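Local coordinates for putative fructosamine-3-kinase (Thermobifida fusca YX, PDB 3F7W), which probably acts as a kinase, as expected of a member of the fructosamine kinase family, at residues P75-A80 with V208-A213; T40-K45 with T86-W91; D66-S71 with A110-A115; A189-D194 with R219-A224. All blocks are in the same frame, centred on the assembly; numbering follows the deposited sequence.

Contact 1 (P75-A80 with V208-A213); sequences PVPQVA and VVIDPA. With EDO (1,2-ethanediol), chain H.
In this protein-kinase-like fold, the loop between helix 57-68 and strand 79-83 lies against the end of the hairpin strand 206-209, where Pro75, Val76 and Pro77 meet Val208 and Val209. One direct hydrogen bond joins them: Val209 N donates to Pro75 O over 2.8 Å, with 162° at the hydrogen and the donor tilted 32° from the carbonyl plane. The same oxygen receives a CA-H contact from Val208 CA at 3.1 Å. Beyond it the contact is aliphatic. Val209 sets CG1 anti to its carbonyl carbon (chi1 -58°), which leaves CG2 between the backbone N and the carbonyl carbon, 4.1 Å from Val76 CG2, while Pro75 lies alongside the same side chain. Pro77 comes across Val208, its CG 3.8 Å from Val208 CG1. Farther on, Asp211 forms a salt bridge to Lys45 and occupies a place consistent with the metal-binding aspartate of kinase relatives. Pro77 CD reaches 3.1 Å from Val209 O, a buried oxygen that has no hydrogen-bonding partner in the model. A proline has no N-H to offer it, which implies that one carbonyl is desolvated here without a compensating hydrogen bond and that the joint relies mainly on apolar fit.

Contact 2 (T40-K45 with T86-W91); sequences TPLFVK and TLAMEW. With EDO (1,2-ethanediol), chain E; EDO (1,2-ethanediol), chain G.
The side chains of Phe43 and Trp91 cross at about a right angle, and Phe43 CD1 approaches Trp91 CZ3 obliquely at 3.7 Å. At the edge of the Phe43 ring, near its plane, comes CG of Met89 (selenomethionine); Phe43 CA lies in plane at the indole's edge. Pro41 adds to the cluster, its CB 3.6 Å from Trp91 CB. Trp91 has CG anti to its backbone N (chi1 175°), which lays the indole back over strand 41-45, where Arg33 makes a cation-pi contact with it. With an alanine here, the Phe43 ring and Pro41 would probably lose their cover and Arg33 its aromatic partner. The backbones run antiparallel, at 149° between their N-to-C directions. Phe43 and Met89 form a hydrogen-bonded pair, Phe43 N to Met89 O at 2.7 Å and Met89 N to Phe43 O at 2.9 Å; Lys45 and Leu87 repeat it, while Trp91 N to Pro41 O is weak at 3.4 Å. Between these pairs Val44 CG2 rests 3.9 Å from Ala88 CB. Lys45 is extended, and its NZ forms a salt bridge to Glu61, consistent with the lysine-glutamate pair of kinase relatives. Within the five-stranded sheet, strand 29-36 borders strand 41-46 and strand 79-83 borders 86-90; helix 3-13 covers the Leu42, Val44 and Thr86 face, helix 57-68 the Leu87 and Met89 face.

Contact 3 (D66-S71 with A110-A115); sequences DWLGRS and AAMHLA
A small, partly buried contact between two helix ends is made by Leu68 and Ser71 against Ala111 and Met112, where helix 57-68 and the turn after it reach helix 99-114 of the helical part of the fold. Only 226 Å² is buried, both sides summed. Its apolar part is Leu68 against selenomethionine Met112: Leu68 CG lies 3.8 Å from Met112 SE, and Leu68 CD1 4.0 Å from Met112 CG. The Met112 chain runs out extended (chi1 179°, chi2 180°), which carries SE to Leu68 CG; the bend at chi3 turns only the terminal methyl. Leu68 also touches Val76 and Arg190. Replacing it with an alanine would probably leave one flank of the Met112 selenium without a neighbour and open a gap between the helix ends. Ser71, in the turn, points its CB toward helix 99-114: OG sits 3.3 Å from Met112 CA, and CB 3.5 Å from Ala111 O, both by packing. Ala115 CB closes the far edge at 4.0 Å from Arg70 O. The polar link is indirect. One water donates to Leu68 O and to Met112 O, 2.8 Å from each, with about 135° between the two oxygens at the water. Two backbone carbonyls that could not bond each other are thus both given a donor, which implies that the helix ends are joined through solvent rather than by direct polar contact.

Contact 4 (A189-D194 with R219-A224); sequences ARIHGD and READLA
Asp222, on helix 219-229, grips the backbone of the His192-Gly193-Asp194 turn, whose sequence and place are consistent with the catalytic loop of protein-kinase-like folds. Each carboxylate oxygen takes one N-H on its syn lone pair: His192 N donates to OD2 of Asp222 over 2.8 Å, and Gly193 N to OD1 of Asp222 over 3.0 Å, nearly straight at 171°. OD2 is also bonded to His113 NE2, so the carboxylate serves two consecutive amides and a ring. Two side-by-side bonds to consecutive amides should hold the carboxylate's rotation. The His192 ring has both nitrogens engaged: ND1 accepts from Asp194 N at 3.1 Å, and NE2 is paired with Ile210 O. Gly193 adopts backbone angles (phi 93°) at which a CB would press on the preceding carbonyl oxygen. Arg219 sends its extended chain away, NE to a salt bridge with Glu186 and NH2 to Pro246 O, while NH1 serves Ala245 O and Tyr241 OH. The rest is van der Waals packing. In its apolar pairs, Ala189 CB lies 3.6 Å from Arg219 CB and Ile191 CD1 3.8 Å from Ala221 CB. Ile191 CB instead rests against the carboxylate, 3.4 Å from Asp222 OD2.

How the contacts relate
Contacts 1 and 2 share the five-stranded sheet, through neighbouring strands 79-83 and 86-90, and lie about 10 Å apart, centre to centre; a salt bridge also joins them. Both are buried, but contact 2 is knit by a ladder of backbone bonds, whereas contact 1 has a single one amid prolines and valines. Contacts 3 and 4 are only partly buried: contact 3 joins two helices, contact 4 a strand and its following turn to a helix. They meet through a histidine of contact 3 and the carboxylate of contact 4. Contact 3 relies on water and apolar packing, contact 4 on a carboxylate holding backbone amides. Contact 1 touches all three others, while contact 2 comes no nearer than about 8 Å to contact 3, nearest atoms.

Contact 1 (P75-A80 with V208-A213)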
loop_
_atom_site.group_PDB
_atom_site.type_symbol
_atom_site.label_atom_id
_atom_site.label_comp_id
_atom_site.label_asym_id
_atom_site.label_seq_id
_atom_site.Cartn_x
_atom_site.Cartn_y
_atom_site.Cartn_z
ATOM N N PRO A 75 11.817 -0.279 6.224
ATOM C CA PRO A 75 10.801 -1.043 6.957
ATOM C C PRO A 75 10.177 -2.175 6.111
ATOM O O PRO A 75 9.218 -2.774 6.538
ATOM C CB PRO A 75 9.738 0.025 7.270
ATOM C CG PRO A 75 9.822 0.927 6.128
ATOM C CD PRO A 75 11.235 0.908 5.584
ATOM N N VAL A 76 10.743 -2.481 4.943
ATOM C CA VAL A 76 10.153 -3.429 3.991
ATOM C C VAL A 76 10.756 -4.812 4.223
ATOM O O VAL A 76 11.984 -4.946 4.258
ATOM C CB VAL A 76 10.469 -2.984 2.524
ATOM C CG1 VAL A 76 9.819 -3.928 1.508
ATOM C CG2 VAL A 76 10.009 -1.551 2.299
ATOM N N PRO A 77 9.926 -5.858 4.302
ATOM C CA PRO A 77 10.517 -7.222 4.420
ATOM C C PRO A 77 11.306 -7.641 3.185
ATOM O O PRO A 77 10.943 -7.294 2.045
ATOM C CB PRO A 77 9.308 -8.133 4.549
ATOM C CG PRO A 77 8.173 -7.284 4.739
ATOM C CD PRO A 77 8.468 -5.920 4.210
ATOM N N GLN A 78 12.353 -8.438 3.416
ATOM C CA GLN A 78 13.130 -9.041 2.357
ATOM C C GLN A 78 12.385 -10.251 1.776
ATOM O O GLN A 78 11.760 -11.005 2.501
ATOM C CB GLN A 78 14.475 -9.512 2.912
ATOM C CG GLN A 78 15.320 -8.440 3.588
ATOM C CD GLN A 78 16.635 -9.013 4.078
ATOM O OE1 GLN A 78 16.759 -10.229 4.233
ATOM N NE2 GLN A 78 17.619 -8.153 4.322
ATOM N N VAL A 79 12.491 -10.417 0.480
ATOM C CA VAL A 79 11.843 -11.514 -0.231
ATOM C C VAL A 79 12.864 -12.647 -0.327
ATOM O O VAL A 79 13.993 -12.413 -0.731
ATOM C CB VAL A 79 11.398 -11.049 -1.617
ATOM C CG1 VAL A 79 10.876 -12.231 -2.430
ATOM C CG2 VAL A 79 10.299 -9.959 -1.440
ATOM N N ALA A 80 12.460 -13.845 0.083
ATOM C CA ALA A 80 13.295 -15.049 0.009
ATOM C C ALA A 80 13.141 -15.726 -1.357
ATOM O O ALA A 80 14.066 -16.347 -1.871
ATOM C CB ALA A 80 12.912 -16.022 1.117
ATOM N N VAL A 208 7.534 -2.543 10.516
ATOM C CA VAL A 208 7.638 -3.181 9.208
ATOM C C VAL A 208 6.317 -2.978 8.441
ATOM O O VAL A 208 5.215 -3.104 9.005
ATOM C CB VAL A 208 7.960 -4.691 9.351
ATOM C CG1 VAL A 208 7.857 -5.432 8.017
ATOM C CG2 VAL A 208 9.354 -4.866 10.008
ATOM N N VAL A 209 6.445 -2.666 7.153
ATOM C CA VAL A 209 5.288 -2.393 6.292
ATOM C C VAL A 209 5.090 -3.582 5.374
ATOM O O VAL A 209 6.046 -4.090 4.784
ATOM C CB VAL A 209 5.428 -1.053 5.498
ATOM C CG1 VAL A 209 5.623 0.115 6.469
ATOM C CG2 VAL A 209 6.578 -1.094 4.473
ATOM N N ILE A 210 3.848 -4.040 5.274
ATOM C CA ILE A 210 3.539 -5.268 4.516
ATOM C C ILE A 210 2.459 -4.994 3.476
ATOM O O ILE A 210 1.805 -3.924 3.487
ATOM C CB ILE A 210 3.127 -6.430 5.445
ATOM C CG1 ILE A 210 1.894 -6.054 6.273
ATOM C CG2 ILE A 210 4.303 -6.905 6.322
ATOM C CD1 ILE A 210 1.142 -7.253 6.903
ATOM N N ASP A 211 2.291 -5.940 2.551
ATOM C CA ASP A 211 1.237 -5.882 1.572
ATOM C C ASP A 211 1.236 -4.578 0.728
ATOM O O ASP A 211 0.203 -3.945 0.542
ATOM C CB ASP A 211 -0.106 -6.111 2.261
ATOM C CG ASP A 211 -0.178 -7.452 2.995
ATOM O OD1 ASP A 211 0.544 -8.420 2.631
ATOM O OD2 ASP A 211 -0.969 -7.507 3.940
ATOM N N PRO A 212 2.383 -4.208 0.154
ATOM C CA PRO A 212 2.433 -2.963 -0.598
ATOM C C PRO A 212 1.711 -3.017 -1.935
ATOM O O PRO A 212 1.560 -4.092 -2.547
ATOM C CB PRO A 212 3.940 -2.790 -0.888
ATOM C CG PRO A 212 4.432 -4.176 -1.022
ATOM C CD PRO A 212 3.688 -4.903 0.113
ATOM N N ALA A 213 1.273 -1.842 -2.397
ATOM C CA ALA A 213 0.815 -1.625 -3.773
ATOM C C ALA A 213 1.758 -0.514 -4.308
ATOM O O ALA A 213 1.370 0.624 -4.588
ATOM C CB ALA A 213 -0.671 -1.208 -3.810
HETATM C C1 EDO H . 16.140 -11.638 7.070
HETATM O O1 EDO H . 17.035 -10.571 7.383
HETATM C C2 EDO H . 16.850 -12.957 7.297
HETATM O O2 EDO H . 15.876 -13.910 7.743
#

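Contact 2 (T40-K45 with T86-W91)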
loop_
_atom_site.group_PDB
_atom_site.type_symbol
_atom_site.label_atom_id
_atom_site.label_comp_id
_atom_site.label_asym_id
_atom_site.label_seq_id
_atom_site.Cartn_x
_atom_site.Cartn_y
_atom_site.Cartn_z
ATOM N N THR A 40 14.866 -20.399 10.684
ATOM C CA THR A 40 14.461 -19.130 10.054
ATOM C C THR A 40 12.980 -19.173 9.669
ATOM O O THR A 40 12.558 -20.080 8.947
ATOM C CB THR A 40 15.254 -18.833 8.768
ATOM O OG1 THR A 40 16.651 -18.836 9.046
ATOM C CG2 THR A 40 14.852 -17.472 8.149
ATOM N N PRO A 41 12.177 -18.227 10.171
ATOM C CA PRO A 41 10.784 -18.213 9.775
ATOM C C PRO A 41 10.548 -17.310 8.556
ATOM O O PRO A 41 11.191 -16.269 8.415
ATOM C CB PRO A 41 10.096 -17.627 10.999
ATOM C CG PRO A 41 11.093 -16.615 11.516
ATOM C CD PRO A 41 12.461 -17.170 11.171
ATOM N N LEU A 42 9.591 -17.718 7.735
ATOM C CA LEU A 42 9.186 -17.034 6.536
ATOM C C LEU A 42 7.681 -16.848 6.547
ATOM O O LEU A 42 6.943 -17.739 6.980
ATOM C CB LEU A 42 9.578 -17.847 5.308
ATOM C CG LEU A 42 11.047 -18.181 5.066
ATOM C CD1 LEU A 42 11.129 -19.017 3.768
ATOM C CD2 LEU A 42 11.887 -16.878 4.999
ATOM N N PHE A 43 7.240 -15.695 6.055
ATOM C CA PHE A 43 5.831 -15.442 5.785
ATOM C C PHE A 43 5.620 -15.773 4.304
ATOM O O PHE A 43 6.308 -15.229 3.452
ATOM C CB PHE A 43 5.459 -14.001 6.073
ATOM C CG PHE A 43 4.006 -13.674 5.773
ATOM C CD1 PHE A 43 3.000 -14.337 6.422
ATOM C CD2 PHE A 43 3.668 -12.656 4.900
ATOM C CE1 PHE A 43 1.674 -14.031 6.174
ATOM C CE2 PHE A 43 2.323 -12.352 4.662
ATOM C CZ PHE A 43 1.347 -13.055 5.296
ATOM N N VAL A 44 4.659 -16.640 4.018
ATOM C CA VAL A 44 4.462 -17.146 2.652
ATOM C C VAL A 44 2.992 -16.950 2.255
ATOM O O VAL A 44 2.075 -17.332 3.016
ATOM C CB VAL A 44 4.884 -18.622 2.549
ATOM C CG1 VAL A 44 4.630 -19.199 1.161
ATOM C CG2 VAL A 44 6.397 -18.814 2.990
ATOM N N LYS A 45 2.793 -16.303 1.108
ATOM C CA LYS A 45 1.489 -16.227 0.438
ATOM C C LYS A 45 1.525 -17.230 -0.697
ATOM O O LYS A 45 2.549 -17.379 -1.396
ATOM C CB LYS A 45 1.217 -14.859 -0.162
ATOM C CG LYS A 45 1.201 -13.730 0.791
ATOM C CD LYS A 45 1.017 -12.412 0.082
ATOM C CE LYS A 45 1.037 -11.257 1.087
ATOM N NZ LYS A 45 0.615 -9.993 0.420
ATOM N N THR A 86 3.433 -17.934 -5.683
ATOM C CA THR A 86 4.034 -18.074 -4.340
ATOM C C THR A 86 4.917 -16.854 -4.063
ATOM O O THR A 86 5.639 -16.372 -4.948
ATOM C CB THR A 86 4.905 -19.312 -4.247
ATOM O OG1 THR A 86 4.271 -20.414 -4.908
ATOM C CG2 THR A 86 5.219 -19.700 -2.797
ATOM N N LEU A 87 4.830 -16.337 -2.851
ATOM C CA LEU A 87 5.698 -15.255 -2.425
ATOM C C LEU A 87 6.129 -15.563 -0.985
ATOM O O LEU A 87 5.279 -15.719 -0.110
ATOM C CB LEU A 87 4.964 -13.913 -2.534
ATOM C CG LEU A 87 5.654 -12.641 -2.039
ATOM C CD1 LEU A 87 7.006 -12.420 -2.706
ATOM C CD2 LEU A 87 4.743 -11.392 -2.229
ATOM N N ALA A 88 7.441 -15.729 -0.797
ATOM C CA ALA A 88 8.072 -16.088 0.492
ATOM C C ALA A 88 8.957 -14.911 0.914
ATOM O O ALA A 88 9.824 -14.469 0.133
ATOM C CB ALA A 88 8.932 -17.329 0.361
HETATM N N MSE A 89 8.717 -14.413 2.123
HETATM C CA MSE A 89 9.416 -13.276 2.649
HETATM C C MSE A 89 9.735 -13.457 4.103
HETATM O O MSE A 89 9.253 -14.370 4.764
HETATM C CB MSE A 89 8.579 -12.006 2.465
HETATM C CG MSE A 89 7.380 -11.909 3.322
HETATM SE SE MSE A 89 6.396 -10.284 2.863
HETATM C CE MSE A 89 5.825 -10.920 1.110
ATOM N N GLU A 90 10.529 -12.525 4.610
ATOM C CA GLU A 90 10.850 -12.434 6.019
ATOM C C GLU A 90 9.593 -12.442 6.907
ATOM O O GLU A 90 8.618 -11.727 6.632
ATOM C CB GLU A 90 11.659 -11.140 6.160
ATOM C CG GLU A 90 12.130 -10.770 7.490
ATOM C CD GLU A 90 12.959 -9.473 7.442
ATOM O OE1 GLU A 90 13.027 -8.798 6.367
ATOM O OE2 GLU A 90 13.532 -9.139 8.500
ATOM N N TRP A 91 9.597 -13.271 7.947
ATOM C CA TRP A 91 8.536 -13.314 8.944
ATOM C C TRP A 91 8.796 -12.252 10.007
ATOM O O TRP A 91 9.924 -12.103 10.468
ATOM C CB TRP A 91 8.463 -14.694 9.614
ATOM C CG TRP A 91 7.462 -14.766 10.731
ATOM C CD1 TRP A 91 7.701 -14.553 12.070
ATOM C CD2 TRP A 91 6.068 -15.074 10.619
ATOM N NE1 TRP A 91 6.530 -14.684 12.778
ATOM C CE2 TRP A 91 5.517 -15.006 11.916
ATOM C CE3 TRP A 91 5.225 -15.394 9.542
ATOM C CZ2 TRP A 91 4.168 -15.243 12.166
ATOM C CZ3 TRP A 91 3.887 -15.612 9.789
ATOM C CH2 TRP A 91 3.368 -15.563 11.099
HETATM C C1 EDO E . 18.116 -16.119 7.120
HETATM O O1 EDO E . 18.001 -17.530 7.008
HETATM C C2 EDO E . 19.073 -15.527 6.093
HETATM O O2 EDO E . 19.995 -16.484 5.592
HETATM C C1 EDO G . -0.885 -11.281 -2.971
HETATM O O1 EDO G . -1.261 -10.357 -1.941
HETATM C C2 EDO G . -0.495 -10.485 -4.175
HETATM O O2 EDO G . 0.696 -9.840 -3.795
#

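Contact 3 (D66-S71 with A110-A115)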
loop_
_atom_site.group_PDB
_atom_site.type_symbol
_atom_site.label_atom_id
_atom_site.label_comp_id
_atom_site.label_asym_id
_atom_site.label_seq_id
_atom_site.Cartn_x
_atom_site.Cartn_y
_atom_site.Cartn_z
ATOM N N ASP A 66 10.904 -5.271 -3.678
ATOM C CA ASP A 66 12.310 -5.085 -4.018
ATOM C C ASP A 66 12.622 -3.621 -4.220
ATOM O O ASP A 66 13.645 -3.111 -3.777
ATOM C CB ASP A 66 12.672 -5.902 -5.264
ATOM C CG ASP A 66 14.093 -5.651 -5.751
ATOM O OD1 ASP A 66 15.031 -6.073 -5.078
ATOM O OD2 ASP A 66 14.246 -5.049 -6.818
ATOM N N TRP A 67 11.738 -2.945 -4.926
ATOM C CA TRP A 67 11.936 -1.560 -5.278
ATOM C C TRP A 67 11.780 -0.638 -4.076
ATOM O O TRP A 67 12.552 0.304 -3.875
ATOM C CB TRP A 67 10.951 -1.222 -6.393
ATOM C CG TRP A 67 11.010 0.194 -6.933
ATOM C CD1 TRP A 67 11.928 0.709 -7.809
ATOM C CD2 TRP A 67 10.041 1.230 -6.713
ATOM N NE1 TRP A 67 11.622 2.029 -8.098
ATOM C CE2 TRP A 67 10.458 2.364 -7.455
ATOM C CE3 TRP A 67 8.861 1.308 -5.964
ATOM C CZ2 TRP A 67 9.727 3.560 -7.470
ATOM C CZ3 TRP A 67 8.153 2.492 -5.964
ATOM C CH2 TRP A 67 8.570 3.592 -6.726
ATOM N N LEU A 68 10.785 -0.895 -3.253
ATOM C CA LEU A 68 10.523 -0.074 -2.100
ATOM C C LEU A 68 11.548 -0.264 -0.993
ATOM O O LEU A 68 11.767 0.647 -0.166
ATOM C CB LEU A 68 9.095 -0.421 -1.625
ATOM C CG LEU A 68 8.307 0.480 -0.741
ATOM C CD1 LEU A 68 8.004 1.828 -1.476
ATOM C CD2 LEU A 68 7.035 -0.322 -0.333
ATOM N N GLY A 69 12.255 -1.394 -1.016
ATOM C CA GLY A 69 13.090 -1.811 0.094
ATOM C C GLY A 69 14.509 -1.257 0.094
ATOM O O GLY A 69 15.278 -1.593 0.961
ATOM N N ARG A 70 14.840 -0.434 -0.898
ATOM C CA ARG A 70 16.196 0.085 -1.062
ATOM C C ARG A 70 16.290 1.490 -0.437
ATOM O O ARG A 70 16.506 2.515 -1.111
ATOM C CB ARG A 70 16.602 0.052 -2.540
ATOM C CG ARG A 70 16.444 -1.346 -3.170
ATOM C CD ARG A 70 16.850 -1.375 -4.625
ATOM N NE ARG A 70 15.859 -2.047 -5.464
ATOM C CZ ARG A 70 15.847 -2.013 -6.801
ATOM N NH1 ARG A 70 16.794 -1.362 -7.478
ATOM N NH2 ARG A 70 14.872 -2.622 -7.472
ATOM N N SER A 71 16.037 1.536 0.860
ATOM C CA SER A 71 16.430 2.701 1.660
ATOM C C SER A 71 17.041 2.340 2.996
ATOM O O SER A 71 16.890 1.217 3.490
ATOM C CB SER A 71 15.226 3.611 1.860
ATOM O OG SER A 71 14.200 2.928 2.562
ATOM N N ALA A 110 10.293 8.343 5.914
ATOM C CA ALA A 110 10.899 9.450 5.200
ATOM C C ALA A 110 12.005 8.962 4.250
ATOM O O ALA A 110 12.062 9.388 3.108
ATOM C CB ALA A 110 11.457 10.524 6.205
ATOM N N ALA A 111 12.891 8.089 4.722
ATOM C CA ALA A 111 13.998 7.603 3.885
ATOM C C ALA A 111 13.458 6.757 2.716
ATOM O O ALA A 111 13.956 6.834 1.599
ATOM C CB ALA A 111 14.989 6.794 4.717
HETATM N N MSE A 112 12.421 5.977 3.007
HETATM C CA MSE A 112 11.755 5.139 2.015
HETATM C C MSE A 112 11.200 6.036 0.903
HETATM O O MSE A 112 11.520 5.824 -0.266
HETATM C CB MSE A 112 10.602 4.321 2.622
HETATM C CG MSE A 112 9.860 3.450 1.615
HETATM SE SE MSE A 112 8.447 2.460 2.487
HETATM C CE MSE A 112 7.132 3.897 2.324
ATOM N N HIS A 113 10.402 7.028 1.272
ATOM C CA HIS A 113 9.822 7.951 0.289
ATOM C C HIS A 113 10.879 8.698 -0.539
ATOM O O HIS A 113 10.760 8.819 -1.765
ATOM C CB HIS A 113 8.945 8.979 0.977
ATOM C CG HIS A 113 7.647 8.434 1.484
ATOM N ND1 HIS A 113 6.866 9.114 2.386
ATOM C CD2 HIS A 113 6.980 7.292 1.189
ATOM C CE1 HIS A 113 5.763 8.426 2.613
ATOM N NE2 HIS A 113 5.826 7.294 1.930
ATOM N N LEU A 114 11.906 9.193 0.138
ATOM C CA LEU A 114 12.919 10.045 -0.500
ATOM C C LEU A 114 13.953 9.298 -1.348
ATOM O O LEU A 114 14.778 9.926 -2.015
ATOM C CB LEU A 114 13.574 10.953 0.550
ATOM C CG LEU A 114 12.854 12.311 0.748
ATOM C CD1 LEU A 114 11.333 12.194 0.949
ATOM C CD2 LEU A 114 13.457 13.036 1.915
ATOM N N ALA A 115 13.920 7.975 -1.336
ATOM C CA ALA A 115 14.629 7.192 -2.354
ATOM C C ALA A 115 14.198 7.682 -3.745
ATOM O O ALA A 115 14.973 7.676 -4.672
ATOM C CB ALA A 115 14.343 5.708 -2.162
HETATM O O HOH W 1 12.553 3.239 -0.809
#

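Contact 4 (A189-D194 with R219-A224)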
loop_
_atom_site.group_PDB
_atom_site.type_symbol
_atom_site.label_atom_id
_atom_site.label_comp_id
_atom_site.label_asym_id
_atom_site.label_seq_id
_atom_site.Cartn_x
_atom_site.Cartn_y
_atom_site.Cartn_z
ATOM N N ALA A 189 7.561 10.194 -5.002
ATOM C CA ALA A 189 8.124 9.416 -3.916
ATOM C C ALA A 189 7.949 7.914 -4.186
ATOM O O ALA A 189 7.071 7.515 -4.947
ATOM C CB ALA A 189 7.430 9.794 -2.616
ATOM N N ARG A 190 8.796 7.094 -3.565
ATOM C CA ARG A 190 8.573 5.654 -3.534
ATOM C C ARG A 190 7.584 5.364 -2.417
ATOM O O ARG A 190 7.958 5.305 -1.246
ATOM C CB ARG A 190 9.867 4.865 -3.289
ATOM C CG ARG A 190 10.877 5.028 -4.353
ATOM C CD ARG A 190 11.875 3.892 -4.396
ATOM N NE ARG A 190 12.897 4.303 -5.305
ATOM C CZ ARG A 190 13.786 3.512 -5.866
ATOM N NH1 ARG A 190 13.841 2.217 -5.565
ATOM N NH2 ARG A 190 14.661 4.052 -6.696
ATOM N N ILE A 191 6.329 5.196 -2.778
ATOM C CA ILE A 191 5.282 4.994 -1.777
ATOM C C ILE A 191 4.826 3.559 -1.675
ATOM O O ILE A 191 4.839 2.796 -2.668
ATOM C CB ILE A 191 4.052 5.964 -1.968
ATOM C CG1 ILE A 191 3.166 5.610 -3.171
ATOM C CG2 ILE A 191 4.562 7.428 -1.995
ATOM C CD1 ILE A 191 1.747 6.328 -3.150
ATOM N N HIS A 192 4.397 3.210 -0.465
ATOM C CA HIS A 192 3.847 1.898 -0.158
ATOM C C HIS A 192 2.523 1.636 -0.946
ATOM O O HIS A 192 2.324 0.557 -1.507
ATOM C CB HIS A 192 3.654 1.789 1.358
ATOM C CG HIS A 192 3.043 0.505 1.803
ATOM N ND1 HIS A 192 1.683 0.283 1.750
ATOM C CD2 HIS A 192 3.591 -0.613 2.339
ATOM C CE1 HIS A 192 1.426 -0.931 2.213
ATOM N NE2 HIS A 192 2.567 -1.494 2.577
ATOM N N GLY A 193 1.625 2.610 -0.944
ATOM C CA GLY A 193 0.396 2.577 -1.734
ATOM C C GLY A 193 -0.844 2.024 -1.052
ATOM O O GLY A 193 -1.939 2.168 -1.583
ATOM N N ASP A 194 -0.679 1.371 0.093
ATOM C CA ASP A 194 -1.789 0.864 0.904
ATOM C C ASP A 194 -1.439 0.878 2.394
ATOM O O ASP A 194 -1.613 -0.129 3.129
ATOM C CB ASP A 194 -2.175 -0.542 0.445
ATOM C CG ASP A 194 -3.548 -0.979 0.944
ATOM O OD1 ASP A 194 -4.431 -0.123 1.202
ATOM O OD2 ASP A 194 -3.736 -2.205 1.066
ATOM N N ARG A 219 4.043 11.405 -1.784
ATOM C CA ARG A 219 4.339 10.892 -0.436
ATOM C C ARG A 219 3.219 11.185 0.570
ATOM O O ARG A 219 3.027 10.431 1.499
ATOM C CB ARG A 219 5.677 11.417 0.065
ATOM C CG ARG A 219 5.794 12.927 0.242
ATOM C CD ARG A 219 7.262 13.382 0.032
ATOM N NE ARG A 219 7.497 14.783 0.396
ATOM C CZ ARG A 219 8.018 15.215 1.551
ATOM N NH1 ARG A 219 8.355 14.388 2.520
ATOM N NH2 ARG A 219 8.181 16.522 1.752
ATOM N N GLU A 220 2.474 12.282 0.367
ATOM C CA GLU A 220 1.308 12.591 1.203
ATOM C C GLU A 220 0.261 11.476 1.200
ATOM O O GLU A 220 -0.452 11.328 2.172
ATOM C CB GLU A 220 0.699 13.948 0.847
ATOM C CG GLU A 220 1.614 15.150 1.271
ATOM C CD GLU A 220 1.101 16.523 0.836
ATOM O OE1 GLU A 220 -0.133 16.725 0.704
ATOM O OE2 GLU A 220 1.946 17.412 0.657
ATOM N N ALA A 221 0.198 10.672 0.124
ATOM C CA ALA A 221 -0.730 9.548 0.038
ATOM C C ALA A 221 -0.551 8.599 1.208
ATOM O O ALA A 221 -1.516 8.228 1.870
ATOM C CB ALA A 221 -0.571 8.782 -1.311
ATOM N N ASP A 222 0.685 8.197 1.470
ATOM C CA ASP A 222 0.933 7.195 2.527
ATOM C C ASP A 222 0.558 7.750 3.899
ATOM O O ASP A 222 -0.073 7.081 4.710
ATOM C CB ASP A 222 2.412 6.748 2.532
ATOM C CG ASP A 222 2.732 5.627 1.492
ATOM O OD1 ASP A 222 1.830 5.079 0.815
ATOM O OD2 ASP A 222 3.938 5.302 1.365
ATOM N N LEU A 223 0.948 8.993 4.153
ATOM C CA LEU A 223 0.638 9.637 5.429
ATOM C C LEU A 223 -0.864 9.860 5.590
ATOM O O LEU A 223 -1.387 9.782 6.696
ATOM C CB LEU A 223 1.414 10.946 5.574
ATOM C CG LEU A 223 2.828 10.828 6.177
ATOM C CD1 LEU A 223 3.551 9.617 5.645
ATOM C CD2 LEU A 223 3.618 12.093 5.915
ATOM N N ALA A 224 -1.553 10.133 4.487
ATOM C CA ALA A 224 -3.003 10.320 4.522
ATOM C C ALA A 224 -3.704 8.978 4.794
ATOM O O ALA A 224 -4.740 8.952 5.433
ATOM C CB ALA A 224 -3.512 10.936 3.224
#